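Lmo0305 protein (Listeria monocytogenes, PDB 3PJ0) belongs to the beta-eliminating lyase family of pyridoxal-phosphate proteins, adopting an aminotransferase-like fold in a two-chain assembly. Local coordinates at residues Gly18-Arg23 against Val336-Ala341; Leu28-Gln33 against Ala249-Glu254. All coordinates share one frame; numbering follows the deposited sequence.

In the fold
Both contacts pin the N-terminal part of the chain to regions far along the sequence, and contact 2 falls within the chain interval that contact 1 spans. Their centres lie about 16 Å apart and their nearest atoms about 7 Å, so they do not touch. Helix 243-256 ties them together: it supplies Tyr251 and Tyr252 to contact 2, while Arg256 at its end pairs with Asp338 of contact 1. Near the modified Lys208, which carries the pyridoxal phosphate, Arg23 in the 18-23 segment bonds weakly to O of Tyr207, and Tyr252 of contact 2 packs on Ile210. A sodium ion lies about 12 Å from the side chain of Ala31.

Contact 1 of 2, residues Gly18-Arg23 against Val336-Ala341; sequences GGNGPR and VGDAFA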
loop_
_atom_site.group_PDB
_atom_site.type_symbol
_atom_site.label_atom_id
_atom_site.label_comp_id
_atom_site.label_asym_id
_atom_site.label_seq_id
_atom_site.Cartn_x
_atom_site.Cartn_y
_atom_site.Cartn_z
ATOM N N GLY A 18 -10.892 3.278 -25.484
ATOM C CA GLY A 18 -9.991 3.612 -24.391
ATOM C C GLY A 18 -9.316 2.460 -23.687
ATOM O O GLY A 18 -9.734 1.297 -23.811
ATOM N N GLY A 19 -8.265 2.796 -22.945
ATOM C CA GLY A 19 -7.567 1.834 -22.098
ATOM C C GLY A 19 -6.591 0.861 -22.717
ATOM O O GLY A 19 -6.266 0.939 -23.912
ATOM N N ASN A 20 -6.138 -0.074 -21.871
ATOM C CA ASN A 20 -5.158 -1.097 -22.242
ATOM C C ASN A 20 -5.700 -2.495 -22.068
ATOM O O ASN A 20 -4.952 -3.413 -21.731
ATOM C CB ASN A 20 -3.898 -0.941 -21.361
ATOM C CG ASN A 20 -3.110 0.279 -21.697
ATOM O OD1 ASN A 20 -2.627 0.417 -22.817
ATOM N ND2 ASN A 20 -2.955 1.184 -20.730
ATOM N N GLY A 21 -6.990 -2.679 -22.268
ATOM C CA GLY A 21 -7.595 -3.980 -22.109
ATOM C C GLY A 21 -7.960 -4.312 -20.666
ATOM O O GLY A 21 -7.757 -3.510 -19.760
ATOM N N PRO A 22 -8.460 -5.520 -20.453
ATOM C CA PRO A 22 -8.915 -5.895 -19.101
ATOM C C PRO A 22 -7.892 -5.832 -17.963
ATOM O O PRO A 22 -6.748 -6.219 -18.156
ATOM C CB PRO A 22 -9.352 -7.349 -19.298
ATOM C CG PRO A 22 -9.662 -7.474 -20.710
ATOM C CD PRO A 22 -8.712 -6.597 -21.435
ATOM N N ARG A 23 -8.308 -5.332 -16.796
ATOM C CA ARG A 23 -7.466 -5.313 -15.607
ATOM C C ARG A 23 -7.717 -6.650 -14.928
ATOM O O ARG A 23 -8.633 -6.773 -14.124
ATOM C CB ARG A 23 -7.828 -4.151 -14.659
ATOM C CG ARG A 23 -7.583 -2.777 -15.236
ATOM C CD ARG A 23 -7.857 -1.640 -14.210
ATOM N NE ARG A 23 -7.495 -0.364 -14.809
ATOM C CZ ARG A 23 -6.267 0.154 -14.778
ATOM N NH1 ARG A 23 -5.284 -0.477 -14.142
ATOM N NH2 ARG A 23 -6.022 1.315 -15.372
ATOM N N VAL A 336 -6.488 7.120 -24.562
ATOM C CA VAL A 336 -5.992 6.154 -25.551
ATOM C C VAL A 336 -4.830 5.340 -24.992
ATOM O O VAL A 336 -3.940 5.867 -24.304
ATOM C CB VAL A 336 -5.604 6.824 -26.885
ATOM C CG1 VAL A 336 -5.000 5.803 -27.880
ATOM C CG2 VAL A 336 -6.817 7.458 -27.531
ATOM N N GLY A 337 -4.855 4.050 -25.285
ATOM C CA GLY A 337 -3.847 3.102 -24.847
ATOM C C GLY A 337 -3.716 2.015 -25.890
ATOM O O GLY A 337 -3.973 2.259 -27.085
ATOM N N ASP A 338 -3.362 0.803 -25.462
ATOM C CA ASP A 338 -3.133 -0.302 -26.432
ATOM C C ASP A 338 -4.412 -0.832 -27.095
ATOM O O ASP A 338 -4.361 -1.389 -28.193
ATOM C CB ASP A 338 -2.410 -1.506 -25.792
ATOM C CG ASP A 338 -0.935 -1.274 -25.502
ATOM O OD1 ASP A 338 -0.323 -0.269 -25.920
ATOM O OD2 ASP A 338 -0.379 -2.137 -24.807
ATOM N N ALA A 339 -5.560 -0.685 -26.437
ATOM C CA ALA A 339 -6.818 -1.198 -27.004
ATOM C C ALA A 339 -7.167 -0.536 -28.346
ATOM O O ALA A 339 -7.624 -1.203 -29.275
ATOM C CB ALA A 339 -7.982 -1.008 -26.003
ATOM N N PHE A 340 -6.906 0.756 -28.468
ATOM C CA PHE A 340 -7.272 1.472 -29.707
ATOM C C PHE A 340 -6.706 0.825 -30.984
ATOM O O PHE A 340 -7.426 0.660 -31.967
ATOM C CB PHE A 340 -6.906 2.961 -29.641
ATOM C CG PHE A 340 -7.298 3.720 -30.881
ATOM C CD1 PHE A 340 -8.618 4.087 -31.094
ATOM C CD2 PHE A 340 -6.359 4.025 -31.856
ATOM C CE1 PHE A 340 -9.000 4.749 -32.270
ATOM C CE2 PHE A 340 -6.737 4.694 -33.050
ATOM C CZ PHE A 340 -8.048 5.061 -33.244
ATOM N N ALA A 341 -5.445 0.404 -30.927
ATOM C CA ALA A 341 -4.781 -0.163 -32.095
ATOM C C ALA A 341 -5.316 -1.539 -32.486
ATOM O O ALA A 341 -5.033 -1.997 -33.594
ATOM C CB ALA A 341 -3.266 -0.211 -31.895
HETATM O O HOH W 1 -7.122 2.492 -26.158
#
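Asn20 reaches across to Asp338 with its amide oxygen, and the bond it makes is to the backbone rather than to the carboxylate. OD1 of Asn20 accepts from N of Asp338 at 2.8 Å, with the N-H aimed nearly straight at the oxygen (166°). The donor nevertheless sits above the amide plane, off the lone pairs. The Asn20 torsion (chi1 -71°), with CG anti to the carbonyl carbon, lets the amide extend beside its own backbone N to this point. Asp338 has the same first torsion, but its carboxylate plane is turned steeply, by 79°, from the amide. OD1 of Asn20 comes against the root of the Asp338 side chain, 3.5 Å from CB, while the carboxylate is engaged elsewhere, by Arg256, Lys259 and Tyr263.

Alongside this pair, backbone groups carry the rest of the contact. Gly19 O receives the N-H of Ala339 at 3.1 Å and also a hydrogen bond from a water, 2.9 Å away, that in turn accepts from N of both Gly337 and Phe340. Two donors thus hold one carbonyl oxygen, and the water satisfies two further amides at the turn. The methyl of Ala339 points at the glycine loop, its CB 3.3 Å from Gly19 O, and it also packs against Gly18 O. The bare CA of Gly337, 3.4 Å from Gly19 O, leaves room for that oxygen and for OD1 of Asn20, both of which a side chain here would strike.

Two loops are joined here at the protein surface: the one leaving strand 15-16 and the one that follows strand 329-335 and leads to helix 345-358. Such docking of an N-terminal segment on the C-terminal small domain is consistent with the aminotransferase-like fold of pyridoxal-phosphate proteins.

Contact 2 of 2, residues Leu28-Gln33 against Ala249-Glu254; sequences LTEALQ and ADYYFE
Ala31 lies over one face of the Tyr251 ring, its CA 3.8 Å from the ring centroid and 18° off the normal, a CH-pi contact made by the helix backbone itself. The methyl of Ala31 adds apolar packing against CB of Tyr251, and more loosely against CE2 of Tyr252. Tyr252 also flanks its neighbour: Tyr251 CD2 sits 3.4 Å above the centre of the Tyr252 ring. At the far end of the Tyr251 ring, Tyr251 OH donates a very short hydrogen bond, 2.5 Å, to OE2 of Glu30. This oxygen lies in the plane of the ring at its edge, yet the carboxylate as a whole is turned 83° from it. An extended Glu30 chain, CG anti to the backbone N (chi1 176°), carries the carboxylate out to the phenol hydroxyl.

The next shell helps position these groups. A water donates to both Tyr251 OH and Gln33 OE1, so the hydroxyl of Tyr251 donates to Glu30 and accepts from the water. The hydroxyl of Tyr252 is held by Val27 O and by a second water.

Farther out, Thr29 bonds to Asp37 of the second subunit, and Leu28 packs on Tyr243 of that subunit. The contact is thus a helix-helix packing of small residue against aromatic, joining helix 25-31 to helix 243-256 close to the interface between the two subunits, consistent with the aminotransferase-like fold of the family.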
loop_
_atom_site.group_PDB
_atom_site.type_symbol
_atom_site.label_atom_id
_atom_site.label_comp_id
_atom_site.label_asym_id
_atom_site.label_seq_id
_atom_site.Cartn_x
_atom_site.Cartn_y
_atom_site.Cartn_z
ATOM N N LEU A 28 -0.470 -9.258 -14.310
ATOM C CA LEU A 28 0.638 -9.583 -13.398
ATOM C C LEU A 28 1.449 -10.787 -13.891
ATOM O O LEU A 28 2.681 -10.764 -13.904
ATOM C CB LEU A 28 0.092 -9.847 -11.981
ATOM C CG LEU A 28 1.126 -10.199 -10.872
ATOM C CD1 LEU A 28 2.280 -9.183 -10.806
ATOM C CD2 LEU A 28 0.444 -10.362 -9.543
ATOM N N THR A 29 0.772 -11.859 -14.275
ATOM C CA THR A 29 1.495 -13.066 -14.718
ATOM C C THR A 29 2.362 -12.736 -15.952
ATOM O O THR A 29 3.510 -13.194 -16.039
ATOM C CB THR A 29 0.562 -14.281 -14.950
ATOM O OG1 THR A 29 -0.342 -14.000 -16.007
ATOM C CG2 THR A 29 -0.216 -14.659 -13.670
ATOM N N GLU A 30 1.862 -11.895 -16.858
ATOM C CA GLU A 30 2.684 -11.481 -18.023
ATOM C C GLU A 30 3.961 -10.770 -17.556
ATOM O O GLU A 30 5.070 -11.040 -18.062
ATOM C CB GLU A 30 1.919 -10.595 -19.045
ATOM C CG GLU A 30 2.857 -10.091 -20.200
ATOM C CD GLU A 30 2.178 -9.191 -21.233
ATOM O OE1 GLU A 30 0.937 -9.289 -21.394
ATOM O OE2 GLU A 30 2.894 -8.402 -21.904
ATOM N N ALA A 31 3.820 -9.875 -16.576
ATOM C CA ALA A 31 4.970 -9.143 -16.064
ATOM C C ALA A 31 6.006 -10.058 -15.412
ATOM O O ALA A 31 7.191 -9.718 -15.399
ATOM C CB ALA A 31 4.526 -8.046 -15.047
ATOM N N LEU A 32 5.572 -11.188 -14.875
ATOM C CA LEU A 32 6.486 -12.111 -14.176
ATOM C C LEU A 32 7.138 -13.147 -15.085
ATOM O O LEU A 32 7.950 -13.939 -14.624
ATOM C CB LEU A 32 5.771 -12.832 -13.051
ATOM C CG LEU A 32 5.278 -11.952 -11.904
ATOM C CD1 LEU A 32 4.546 -12.850 -10.873
ATOM C CD2 LEU A 32 6.438 -11.191 -11.295
ATOM N N GLN A 33 6.811 -13.127 -16.379
ATOM C CA GLN A 33 7.337 -14.154 -17.287
ATOM C C GLN A 33 8.844 -14.206 -17.303
ATOM O O GLN A 33 9.418 -15.300 -17.305
ATOM C CB GLN A 33 6.791 -13.961 -18.714
ATOM C CG GLN A 33 5.302 -14.324 -18.792
ATOM C CD GLN A 33 4.710 -14.194 -20.161
ATOM O OE1 GLN A 33 5.148 -13.379 -20.973
ATOM N NE2 GLN A 33 3.627 -14.974 -20.410
ATOM N N ALA A 249 5.374 -2.471 -12.503
ATOM C CA ALA A 249 5.590 -1.059 -12.920
ATOM C C ALA A 249 6.729 -0.977 -13.911
ATOM O O ALA A 249 6.590 -0.398 -14.969
ATOM C CB ALA A 249 5.891 -0.136 -11.706
ATOM N N ASP A 250 7.820 -1.641 -13.606
ATOM C CA ASP A 250 9.002 -1.629 -14.512
ATOM C C ASP A 250 8.698 -2.332 -15.850
ATOM O O ASP A 250 9.037 -1.826 -16.924
ATOM C CB ASP A 250 10.190 -2.248 -13.802
ATOM C CG ASP A 250 11.523 -1.793 -14.376
ATOM O OD1 ASP A 250 11.580 -0.759 -15.084
ATOM O OD2 ASP A 250 12.522 -2.491 -14.115
ATOM N N TYR A 251 7.997 -3.457 -15.793
ATOM C CA TYR A 251 7.647 -4.198 -17.017
ATOM C C TYR A 251 6.823 -3.346 -17.974
ATOM O O TYR A 251 7.175 -3.219 -19.153
ATOM C CB TYR A 251 6.876 -5.516 -16.681
ATOM C CG TYR A 251 6.433 -6.259 -17.898
ATOM C CD1 TYR A 251 7.337 -7.071 -18.615
ATOM C CD2 TYR A 251 5.116 -6.182 -18.356
ATOM C CE1 TYR A 251 6.944 -7.761 -19.738
ATOM C CE2 TYR A 251 4.732 -6.859 -19.479
ATOM C CZ TYR A 251 5.660 -7.650 -20.175
ATOM O OH TYR A 251 5.292 -8.325 -21.318
ATOM N N TYR A 252 5.705 -2.806 -17.477
ATOM C CA TYR A 252 4.788 -2.013 -18.314
ATOM C C TYR A 252 5.403 -0.681 -18.700
ATOM O O TYR A 252 5.134 -0.167 -19.817
ATOM C CB TYR A 252 3.396 -1.895 -17.660
ATOM C CG TYR A 252 2.730 -3.240 -17.710
ATOM C CD1 TYR A 252 2.324 -3.755 -18.931
ATOM C CD2 TYR A 252 2.594 -4.044 -16.586
ATOM C CE1 TYR A 252 1.750 -4.971 -19.025
ATOM C CE2 TYR A 252 2.007 -5.311 -16.673
ATOM C CZ TYR A 252 1.618 -5.775 -17.911
ATOM O OH TYR A 252 1.054 -7.013 -18.115
ATOM N N PHE A 253 6.278 -0.131 -17.838
ATOM C CA PHE A 253 7.002 1.092 -18.249
ATOM C C PHE A 253 7.838 0.803 -19.515
ATOM O O PHE A 253 7.784 1.538 -20.510
ATOM C CB PHE A 253 7.906 1.605 -17.116
ATOM C CG PHE A 253 8.623 2.852 -17.448
ATOM C CD1 PHE A 253 8.024 4.069 -17.270
ATOM C CD2 PHE A 253 9.902 2.812 -17.965
ATOM C CE1 PHE A 253 8.702 5.270 -17.641
ATOM C CE2 PHE A 253 10.594 4.007 -18.313
ATOM C CZ PHE A 253 9.970 5.226 -18.132
ATOM N N GLU A 254 8.593 -0.299 -19.510
ATOM C CA GLU A 254 9.446 -0.588 -20.662
ATOM C C GLU A 254 8.619 -0.975 -21.884
ATOM O O GLU A 254 8.972 -0.633 -23.018
ATOM C CB GLU A 254 10.504 -1.649 -20.325
ATOM C CG GLU A 254 11.578 -1.171 -19.387
ATOM C CD GLU A 254 12.448 -0.072 -20.000
ATOM O OE1 GLU A 254 12.730 -0.144 -21.208
ATOM O OE2 GLU A 254 12.849 0.848 -19.269
HETATM O O HOH W 2 -1.168 -6.889 -19.977
HETATM O O HOH W 3 6.456 -11.022 -21.517
#